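Local coordinates for protein member of s1p family of ribosomal proteins (Pyrococcus furiosus, PDB 5YH1) that probably acts as a metal-dependent exonuclease-like enzyme of the DHH family, the part described being its manganese-binding DHH domain, at residues 33-37 with 186-191; 40-44 with 182-186; 107-113 with 146-151; 138-142 with 162-168. All coordinates share one frame; numbering follows the deposited sequence.

Contact 1: 33-37 with 186-191; sequences VLEAL and NPHHVK
N186 offers L37 its backbone oxygen: L37 CD2 rests 3.5 Å from N186 O. The asparagine's amide turns the other way, where OD1 accepts H188 N at 2.9 Å in an Asx turn (N-H...O angle 161°) and ND2 reaches H164 O, so both ends of the amide have partners away from the helix. P187 follows, its fixed phi suiting the start of the turn; its CB lies 3.9 Å from V33 CG1, and L37 CD1 sits by its CA. P187 O accepts both V190 N and K191 N, and this closed turn brings V190 round to the helix. V190 then settles among V33, A36 and L37. With CG1 anti to its own carbonyl carbon (chi1 -57°), that branch meets A36 CB at 3.7 Å and L37 CD2 at 3.9 Å, while CG2 meets V33 CG1 at 3.8 Å. A36 is small enough for the valine to come close to the helix. Were L37 cut back to alanine, a gap would probably open beside P187 and V190, and N186 O would lose its methyl cover. Last, K191 crosses V33 at about a right angle, CD 3.8 Å from V33 CG2, and its ammonium end leads away. This is apolar packing of a loop following an outer strand of the DHH domain's parallel sheet against helix 32-53, with P187 also beside the manganese ligand H163.

Contact 2: 40-44 with 182-186; sequences KIMKA and DVHVN
Helix 40-44 runs obliquely across strand 183-185, the short axes approaching to 7.9 Å with their N-to-C directions 125° apart. It is the helix-on-sheet packing of an alpha/beta domain: the strand is an outermost one of the five-stranded parallel sheet, and helix 32-53 lies over one face of it. By CA position K40 lies nearest V185 and A44 nearest V183, so the helix passes over the strand in one turn. V183 and V185, two residues apart, present branched apolar side chains to it, whereas H184 points away and bonds D178. V183 fits between K40, K43 and A44: its CG2, anti to the backbone N, reaches 3.6 Å from K40 O, and its CG1, at chi1 65°, lies 3.9 Å from A44 CA. A44, having only a methyl, lets the strand approach. V185 spreads its two branches, CG1 meeting I41 CG1 at 3.9 Å where the two side chains cross at about a right angle, and CG2 touching A44 CB. Shortening V183 to an alanine is likely to leave a gap under A44 and the aliphatic chain of K43 without its support. That chain, extended throughout, slides past V183 and delivers NZ to D182 O at 3.0 Å, nearly end-on to the carbonyl; the D182 carboxylate itself pairs with K152. K40 bends at chi3, laying CD 3.5 Å from H184 O, and its NZ weakly donates to a water that gives a hydrogen to H184 O at 2.7 Å and takes one from N186 N.

Contact 3: 107-113 with 146-151; sequences YELEDVL and PAYKRL
Y107 packs its ring against A147 and L151, carried toward them by a first torsion that sets CG anti to the backbone N (chi1 -162°). Its CD2 lies 3.6 Å from A147 CB, while CE2 meets L151 CD1 at 3.7 Å. Y148 brings CE1 to the rim of that ring, near its plane, and V112 CB lies over one face, toward its rim. The tyrosines suit this place because their rings fill apolar space while each hydroxyl has a hydrogen-bond partner outside the two segments, Y107 with D115 and Y148 with G139. Helices 109-113 and 146-151 run almost parallel, 18° apart, as neighbouring helices of the alpha/beta DHH domain; helix 145-152 is the crossover between parallel strands 132-136 and 158-161, a beta-alpha-beta unit. A147, with its small side chain, lets V112 come close. With chi1 at 72°, V112 CG1 sits between the backbone N and the carbonyl carbon, over A147, and CG2 is anti to the N, which sends it to L151 CG at 3.7 Å. At the outer side R150 extends from CG to NE and folds its guanidinium against L109, whose CD2 stands 3.5 Å above one face, toward its rim. R150 NH1 donates to P146 O at 2.8 Å, in the guanidinium plane but from above the carbonyl plane. Its NE and NH2 form salt bridges with E263 and E299 of the second subunit.

Contact 4: 138-142 with 162-168; sequences NGGTT and DHHDPRD. With MN (manganese (II) ion), chain F.
Two consecutive glycines bend the chain around a buried carboxylate: G140 N donates to D162 OD2 at 3.1 Å, on the lone pair facing away from the other oxygen (N-H...O angle 147°). Any CB on G140 would be pressed against that same oxygen, and G139 has a positive phi of 103°, at which a side chain would collide with the preceding carbonyl. D162 OD1 is gripped from its own segment. H164 ND1 reaches it at 2.7 Å on the syn side, with the oxygen close to the imidazole plane, and H163 N comes from above the carboxylate plane. D162 therefore fixes the turn of the H164 ring and the backbone that carries H163. Farther along, P166 packs by G140, its CA making a C-H...O contact of 3.2 Å with G140 O, and T141 lays CG2 against D165 O. T142, crossing D168 at about a right angle, donates OG1 to D168 OD2 at 2.7 Å, and one water donates to both T142 OG1 and P166 O. The H163 ring swings the other way and its NE2 binds manganese at 2.4 Å; two waters, each at 2.2 Å from the metal, and D67, D137 and D229 complete the site. Residues 162-164 spell the Asp-His-His signature that names the DHH family, placed on the loop after strand 158-161, beside the metal.

In the fold
Contacts 1 and 2 share helix 32-53 and N186, the first gripping the loop and the second the strand that leads into it; both are mostly apolar, though contact 2 is more deeply buried and contact 1 has an exposed fringe. Contact 3, also buried, lies about 26 Å from contact 1 between centres, and alone among the four it meets the second subunit, where R150 pairs with glutamates of that subunit. Contact 4 is the polar exception: loops, carboxylate bonds and water at the manganese site. It lies between contact 3 and the pair formed by contacts 1 and 2, touching contact 3 through Y148 OH and G139 O, contact 2 through V185 and D162, and contact 1 through N186 and H164.

Contact 1: 33-37 with 186-191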
# COMPACT_ATOMS: atom_id res chain seq x y z
N VAL A 33 13.33 -6.98 39.96
CA VAL A 33 13.01 -7.57 38.66
C VAL A 33 14.19 -7.39 37.70
O VAL A 33 14.65 -8.36 37.11
CB VAL A 33 11.70 -7.00 38.09
CG1 VAL A 33 11.46 -7.52 36.68
CG2 VAL A 33 10.54 -7.40 39.00
N LEU A 34 14.70 -6.17 37.57
CA LEU A 34 15.85 -5.94 36.70
C LEU A 34 17.05 -6.76 37.15
O LEU A 34 17.74 -7.35 36.31
CB LEU A 34 16.21 -4.47 36.65
CG LEU A 34 15.26 -3.61 35.81
CD1 LEU A 34 15.59 -2.14 35.99
CD2 LEU A 34 15.31 -3.99 34.33
N GLU A 35 17.30 -6.80 38.47
CA GLU A 35 18.42 -7.59 39.01
C GLU A 35 18.29 -9.04 38.59
O GLU A 35 19.26 -9.64 38.16
CB GLU A 35 18.51 -7.50 40.54
CG GLU A 35 18.97 -6.15 41.06
CD GLU A 35 20.35 -5.73 40.56
OE1 GLU A 35 21.18 -6.61 40.22
OE2 GLU A 35 20.61 -4.51 40.52
N ALA A 36 17.10 -9.60 38.70
CA ALA A 36 16.87 -10.98 38.28
C ALA A 36 17.05 -11.16 36.75
O ALA A 36 17.44 -12.24 36.29
CB ALA A 36 15.48 -11.43 38.73
N LEU A 37 16.78 -10.11 35.97
CA LEU A 37 16.92 -10.16 34.49
C LEU A 37 18.33 -9.84 34.00
O LEU A 37 18.61 -9.92 32.81
CB LEU A 37 15.97 -9.15 33.85
CG LEU A 37 14.48 -9.44 33.94
CD1 LEU A 37 13.71 -8.25 33.38
CD2 LEU A 37 14.11 -10.72 33.20
N ASN A 186 12.38 -10.50 29.39
CA ASN A 186 10.97 -10.29 29.70
C ASN A 186 10.73 -10.46 31.21
O ASN A 186 11.06 -11.51 31.79
CB ASN A 186 10.12 -11.28 28.89
CG ASN A 186 8.63 -11.01 28.98
OD1 ASN A 186 8.12 -10.58 30.01
ND2 ASN A 186 7.91 -11.29 27.90
N PRO A 187 10.15 -9.43 31.87
CA PRO A 187 9.90 -9.49 33.31
C PRO A 187 9.03 -10.67 33.76
O PRO A 187 9.14 -11.11 34.91
CB PRO A 187 9.19 -8.16 33.60
CG PRO A 187 8.64 -7.72 32.28
CD PRO A 187 9.67 -8.16 31.29
N HIS A 188 8.16 -11.16 32.88
CA HIS A 188 7.27 -12.28 33.21
C HIS A 188 8.01 -13.58 33.57
O HIS A 188 7.44 -14.43 34.21
CB HIS A 188 6.32 -12.56 32.04
CG HIS A 188 5.26 -11.52 31.85
ND1 HIS A 188 4.00 -11.63 32.41
CD2 HIS A 188 5.25 -10.36 31.15
CE1 HIS A 188 3.27 -10.58 32.07
NE2 HIS A 188 4.01 -9.79 31.30
N HIS A 189 9.26 -13.73 33.14
CA HIS A 189 10.06 -14.90 33.47
C HIS A 189 10.44 -14.93 34.95
O HIS A 189 10.52 -16.00 35.54
CB HIS A 189 11.36 -14.95 32.65
CG HIS A 189 11.16 -15.36 31.23
ND1 HIS A 189 11.22 -14.47 30.19
CD2 HIS A 189 10.90 -16.57 30.68
CE1 HIS A 189 11.01 -15.11 29.05
NE2 HIS A 189 10.81 -16.39 29.32
N VAL A 190 10.70 -13.76 35.52
CA VAL A 190 11.16 -13.67 36.90
C VAL A 190 10.06 -13.23 37.86
O VAL A 190 10.22 -13.35 39.06
CB VAL A 190 12.38 -12.73 37.02
CG1 VAL A 190 13.50 -13.23 36.11
CG2 VAL A 190 12.02 -11.29 36.69
N LYS A 191 8.96 -12.72 37.32
CA LYS A 191 7.82 -12.28 38.11
C LYS A 191 6.59 -12.26 37.22
O LYS A 191 6.36 -11.30 36.49
CB LYS A 191 8.08 -10.88 38.68
CG LYS A 191 7.12 -10.44 39.77
CD LYS A 191 7.22 -8.94 40.00
CE LYS A 191 7.13 -8.54 41.46
NZ LYS A 191 5.90 -9.07 42.10

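Contact 2: 40-44 with 182-186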
# COMPACT_ATOMS: atom_id res chain seq x y z
N LYS A 40 20.29 -12.13 31.41
CA LYS A 40 19.72 -12.07 30.06
C LYS A 40 19.88 -10.70 29.42
O LYS A 40 20.12 -10.60 28.23
CB LYS A 40 18.26 -12.49 30.09
CG LYS A 40 18.08 -13.87 30.71
CD LYS A 40 16.88 -14.62 30.16
CE LYS A 40 16.03 -15.22 31.27
NZ LYS A 40 14.85 -15.93 30.70
N ILE A 41 19.79 -9.65 30.23
CA ILE A 41 20.09 -8.31 29.75
C ILE A 41 21.52 -8.21 29.23
O ILE A 41 21.76 -7.64 28.15
CB ILE A 41 19.84 -7.26 30.86
CG1 ILE A 41 18.33 -7.02 30.99
CG2 ILE A 41 20.55 -5.96 30.54
CD1 ILE A 41 17.92 -6.15 32.16
N MSE A 42 22.46 -8.78 29.97
CA MSE A 42 23.88 -8.76 29.59
C MSE A 42 24.13 -9.64 28.38
O MSE A 42 24.94 -9.30 27.54
CB MSE A 42 24.78 -9.16 30.76
CG MSE A 42 24.83 -8.01 31.78
SE MSE A 42 26.05 -8.37 33.29
CE MSE A 42 27.74 -7.79 32.45
N LYS A 43 23.44 -10.76 28.29
CA LYS A 43 23.52 -11.61 27.10
C LYS A 43 22.99 -10.90 25.85
O LYS A 43 23.61 -10.95 24.80
CB LYS A 43 22.74 -12.91 27.32
CG LYS A 43 22.87 -13.91 26.18
CD LYS A 43 22.18 -15.21 26.54
CE LYS A 43 22.26 -16.24 25.43
NZ LYS A 43 21.38 -17.39 25.77
N ALA A 44 21.84 -10.22 25.98
CA ALA A 44 21.28 -9.45 24.87
C ALA A 44 22.29 -8.42 24.36
O ALA A 44 22.52 -8.30 23.16
CB ALA A 44 19.99 -8.76 25.29
N ASP A 182 17.11 -16.89 20.89
CA ASP A 182 18.40 -17.08 21.55
C ASP A 182 18.51 -16.38 22.91
O ASP A 182 19.21 -16.87 23.80
CB ASP A 182 19.52 -16.60 20.62
CG ASP A 182 19.58 -17.43 19.33
OD1 ASP A 182 20.33 -18.43 19.34
OD2 ASP A 182 18.85 -17.15 18.36
N VAL A 183 17.87 -15.23 23.06
CA VAL A 183 17.72 -14.62 24.38
C VAL A 183 16.42 -13.83 24.42
O VAL A 183 16.10 -13.07 23.49
CB VAL A 183 18.92 -13.74 24.78
CG1 VAL A 183 19.05 -12.53 23.87
CG2 VAL A 183 18.79 -13.30 26.24
N HIS A 184 15.67 -14.04 25.50
CA HIS A 184 14.38 -13.41 25.70
C HIS A 184 14.42 -12.63 27.02
O HIS A 184 14.48 -13.22 28.10
CB HIS A 184 13.30 -14.48 25.69
CG HIS A 184 11.91 -13.94 25.71
ND1 HIS A 184 10.80 -14.76 25.74
CD2 HIS A 184 11.44 -12.67 25.73
CE1 HIS A 184 9.71 -14.02 25.77
NE2 HIS A 184 10.06 -12.75 25.77
N VAL A 185 14.45 -11.30 26.92
CA VAL A 185 14.41 -10.41 28.07
C VAL A 185 12.95 -10.02 28.29
O VAL A 185 12.35 -9.31 27.47
CB VAL A 185 15.25 -9.14 27.84
CG1 VAL A 185 15.14 -8.19 29.03
CG2 VAL A 185 16.71 -9.50 27.60
N ASN A 186 12.38 -10.50 29.39
CA ASN A 186 10.97 -10.29 29.70
C ASN A 186 10.73 -10.46 31.21
O ASN A 186 11.06 -11.51 31.79
CB ASN A 186 10.12 -11.28 28.89
CG ASN A 186 8.63 -11.01 28.98
OD1 ASN A 186 8.12 -10.58 30.01
ND2 ASN A 186 7.91 -11.29 27.90
O HOH W 1 13.48 -13.00 30.58

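Contact 3: 107-113 with 146-151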
# COMPACT_ATOMS: atom_id res chain seq x y z
N TYR A 107 4.92 -10.45 15.49
CA TYR A 107 5.79 -10.45 14.32
C TYR A 107 5.02 -11.11 13.16
O TYR A 107 5.07 -12.32 12.98
CB TYR A 107 7.09 -11.17 14.67
CG TYR A 107 8.29 -10.93 13.76
CD1 TYR A 107 8.25 -10.06 12.68
CD2 TYR A 107 9.49 -11.58 14.03
CE1 TYR A 107 9.36 -9.86 11.87
CE2 TYR A 107 10.61 -11.37 13.24
CZ TYR A 107 10.54 -10.51 12.16
OH TYR A 107 11.67 -10.32 11.39
N GLU A 108 4.28 -10.29 12.42
CA GLU A 108 3.44 -10.73 11.29
C GLU A 108 4.24 -11.38 10.19
O GLU A 108 5.37 -10.99 9.95
CB GLU A 108 2.79 -9.52 10.63
CG GLU A 108 1.48 -9.11 11.20
CD GLU A 108 0.88 -7.98 10.39
OE1 GLU A 108 -0.22 -8.16 9.85
OE2 GLU A 108 1.53 -6.93 10.27
N LEU A 109 3.61 -12.30 9.46
CA LEU A 109 4.30 -12.97 8.35
C LEU A 109 4.71 -11.99 7.26
O LEU A 109 5.78 -12.13 6.68
CB LEU A 109 3.47 -14.11 7.76
CG LEU A 109 3.29 -15.34 8.65
CD1 LEU A 109 2.63 -16.47 7.89
CD2 LEU A 109 4.62 -15.80 9.23
N GLU A 110 3.88 -10.98 7.00
CA GLU A 110 4.23 -9.97 6.01
C GLU A 110 5.53 -9.25 6.40
O GLU A 110 6.36 -8.96 5.53
CB GLU A 110 3.09 -8.97 5.80
CG GLU A 110 3.40 -7.94 4.72
CD GLU A 110 2.19 -7.13 4.26
OE1 GLU A 110 1.06 -7.37 4.75
OE2 GLU A 110 2.36 -6.25 3.39
N ASP A 111 5.71 -8.98 7.69
CA ASP A 111 6.94 -8.35 8.18
C ASP A 111 8.15 -9.27 8.07
O ASP A 111 9.18 -8.87 7.54
CB ASP A 111 6.79 -7.90 9.64
CG ASP A 111 5.81 -6.75 9.80
OD1 ASP A 111 5.36 -6.18 8.79
OD2 ASP A 111 5.47 -6.41 10.96
N VAL A 112 8.05 -10.49 8.58
CA VAL A 112 9.21 -11.38 8.58
C VAL A 112 9.59 -11.79 7.15
O VAL A 112 10.78 -11.91 6.82
CB VAL A 112 9.00 -12.60 9.49
CG1 VAL A 112 8.02 -13.60 8.89
CG2 VAL A 112 10.34 -13.26 9.76
N LEU A 113 8.60 -11.97 6.29
CA LEU A 113 8.91 -12.39 4.91
C LEU A 113 9.64 -11.28 4.17
O LEU A 113 10.59 -11.53 3.43
CB LEU A 113 7.64 -12.84 4.18
CG LEU A 113 7.08 -14.16 4.74
CD1 LEU A 113 5.71 -14.45 4.15
CD2 LEU A 113 8.03 -15.32 4.48
N PRO A 146 5.57 -18.67 14.38
CA PRO A 146 5.63 -18.86 12.92
C PRO A 146 6.72 -18.04 12.24
O PRO A 146 7.41 -18.55 11.36
CB PRO A 146 4.24 -18.41 12.46
CG PRO A 146 3.35 -18.74 13.62
CD PRO A 146 4.18 -18.50 14.86
N ALA A 147 6.90 -16.79 12.65
CA ALA A 147 7.98 -15.95 12.13
C ALA A 147 9.34 -16.53 12.46
O ALA A 147 10.25 -16.51 11.63
CB ALA A 147 7.86 -14.53 12.68
N TYR A 148 9.49 -17.05 13.67
CA TYR A 148 10.77 -17.58 14.12
C TYR A 148 11.11 -18.90 13.42
O TYR A 148 12.27 -19.15 13.12
CB TYR A 148 10.81 -17.73 15.65
CG TYR A 148 10.59 -16.45 16.43
CD1 TYR A 148 11.00 -15.21 15.95
CD2 TYR A 148 9.98 -16.48 17.68
CE1 TYR A 148 10.80 -14.06 16.68
CE2 TYR A 148 9.78 -15.33 18.42
CZ TYR A 148 10.19 -14.12 17.91
OH TYR A 148 9.99 -12.98 18.65
N LYS A 149 10.11 -19.73 13.16
CA LYS A 149 10.34 -20.95 12.37
C LYS A 149 10.94 -20.62 11.00
O LYS A 149 11.84 -21.30 10.54
CB LYS A 149 9.06 -21.74 12.19
CG LYS A 149 8.64 -22.44 13.47
CD LYS A 149 7.33 -23.17 13.29
CE LYS A 149 7.06 -24.04 14.51
NZ LYS A 149 5.90 -24.94 14.26
N ARG A 150 10.46 -19.54 10.39
CA ARG A 150 10.99 -19.10 9.11
C ARG A 150 12.40 -18.55 9.23
O ARG A 150 13.27 -18.90 8.42
CB ARG A 150 10.04 -18.10 8.45
CG ARG A 150 8.78 -18.78 7.94
CD ARG A 150 7.68 -17.77 7.74
NE ARG A 150 6.45 -18.35 7.21
CZ ARG A 150 5.57 -19.04 7.92
NH1 ARG A 150 5.77 -19.29 9.22
NH2 ARG A 150 4.47 -19.50 7.33
N LEU A 151 12.65 -17.70 10.23
CA LEU A 151 14.01 -17.19 10.45
C LEU A 151 15.03 -18.31 10.74
O LEU A 151 16.18 -18.23 10.32
CB LEU A 151 14.04 -16.13 11.56
CG LEU A 151 13.36 -14.80 11.20
CD1 LEU A 151 13.19 -13.94 12.43
CD2 LEU A 151 14.15 -14.05 10.14
O HOH W 2 4.36 -15.00 13.52

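Contact 4: 138-142 with 162-168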
# COMPACT_ATOMS: atom_id res chain seq x y z
N ASN A 138 7.36 -6.59 21.09
CA ASN A 138 6.65 -7.66 20.40
C ASN A 138 7.60 -8.84 20.55
O ASN A 138 8.74 -8.65 20.99
CB ASN A 138 6.50 -7.35 18.91
CG ASN A 138 5.21 -6.63 18.56
OD1 ASN A 138 4.38 -6.35 19.42
ND2 ASN A 138 5.05 -6.31 17.27
N GLY A 139 7.15 -10.03 20.16
CA GLY A 139 8.07 -11.15 19.98
C GLY A 139 8.08 -12.21 21.06
O GLY A 139 8.58 -13.32 20.84
N GLY A 140 7.55 -11.88 22.23
CA GLY A 140 7.64 -12.77 23.39
C GLY A 140 6.49 -13.74 23.58
O GLY A 140 6.32 -14.27 24.68
N THR A 141 5.70 -13.98 22.53
CA THR A 141 4.54 -14.86 22.64
C THR A 141 4.51 -15.95 21.59
O THR A 141 5.29 -15.96 20.63
CB THR A 141 3.21 -14.09 22.50
OG1 THR A 141 2.99 -13.77 21.13
CG2 THR A 141 3.19 -12.81 23.37
N THR A 142 3.56 -16.86 21.78
CA THR A 142 3.35 -17.98 20.88
C THR A 142 2.93 -17.53 19.46
O THR A 142 3.24 -18.20 18.48
CB THR A 142 2.34 -18.96 21.52
OG1 THR A 142 2.98 -19.57 22.66
CG2 THR A 142 1.89 -20.05 20.54
N ASP A 162 10.74 -7.83 25.45
CA ASP A 162 9.30 -7.65 25.48
C ASP A 162 8.79 -7.74 26.93
O ASP A 162 9.52 -8.17 27.82
CB ASP A 162 8.66 -8.71 24.58
CG ASP A 162 7.22 -8.41 24.22
OD1 ASP A 162 6.73 -7.30 24.54
OD2 ASP A 162 6.57 -9.31 23.62
N HIS A 163 7.55 -7.32 27.16
CA HIS A 163 6.95 -7.38 28.50
C HIS A 163 5.50 -7.88 28.49
O HIS A 163 4.77 -7.71 29.47
CB HIS A 163 7.03 -6.01 29.19
CG HIS A 163 6.24 -4.94 28.51
ND1 HIS A 163 5.24 -4.24 29.14
CD2 HIS A 163 6.30 -4.47 27.24
CE1 HIS A 163 4.72 -3.37 28.29
NE2 HIS A 163 5.35 -3.49 27.14
N HIS A 164 5.10 -8.52 27.38
CA HIS A 164 3.83 -9.22 27.30
C HIS A 164 4.00 -10.64 27.80
O HIS A 164 5.10 -11.20 27.75
CB HIS A 164 3.30 -9.21 25.86
CG HIS A 164 3.05 -7.83 25.35
ND1 HIS A 164 4.04 -7.04 24.82
CD2 HIS A 164 1.92 -7.08 25.33
CE1 HIS A 164 3.54 -5.86 24.49
NE2 HIS A 164 2.25 -5.87 24.79
N ASP A 165 2.91 -11.22 28.29
CA ASP A 165 2.91 -12.56 28.86
C ASP A 165 3.12 -13.62 27.78
O ASP A 165 2.32 -13.73 26.86
CB ASP A 165 1.57 -12.80 29.60
CG ASP A 165 1.51 -14.16 30.29
OD1 ASP A 165 2.53 -14.87 30.42
OD2 ASP A 165 0.39 -14.53 30.70
N PRO A 166 4.20 -14.42 27.89
CA PRO A 166 4.36 -15.52 26.93
C PRO A 166 3.26 -16.57 27.01
O PRO A 166 3.06 -17.31 26.05
CB PRO A 166 5.72 -16.12 27.30
CG PRO A 166 6.45 -15.03 28.03
CD PRO A 166 5.38 -14.26 28.75
N ARG A 167 2.56 -16.64 28.14
CA ARG A 167 1.40 -17.51 28.35
C ARG A 167 1.70 -19.01 28.43
O ARG A 167 1.42 -19.62 29.46
CB ARG A 167 0.30 -17.27 27.30
CG ARG A 167 -0.50 -16.00 27.52
CD ARG A 167 -1.75 -16.00 26.65
NE ARG A 167 -2.53 -14.79 26.84
N ASP A 168 2.26 -19.60 27.37
CA ASP A 168 2.46 -21.05 27.31
C ASP A 168 3.76 -21.46 28.00
O ASP A 168 4.80 -21.59 27.37
CB ASP A 168 2.48 -21.53 25.85
CG ASP A 168 1.13 -21.37 25.16
OD1 ASP A 168 0.11 -21.71 25.79
OD2 ASP A 168 1.08 -20.92 24.00
MN MN F . 4.68 -1.83 25.55
O HOH W 3 5.12 -18.95 24.43
O HOH W 4 1.55 -16.84 24.05
O HOH W 5 3.79 -0.73 23.91
O HOH W 6 2.63 -2.71 25.55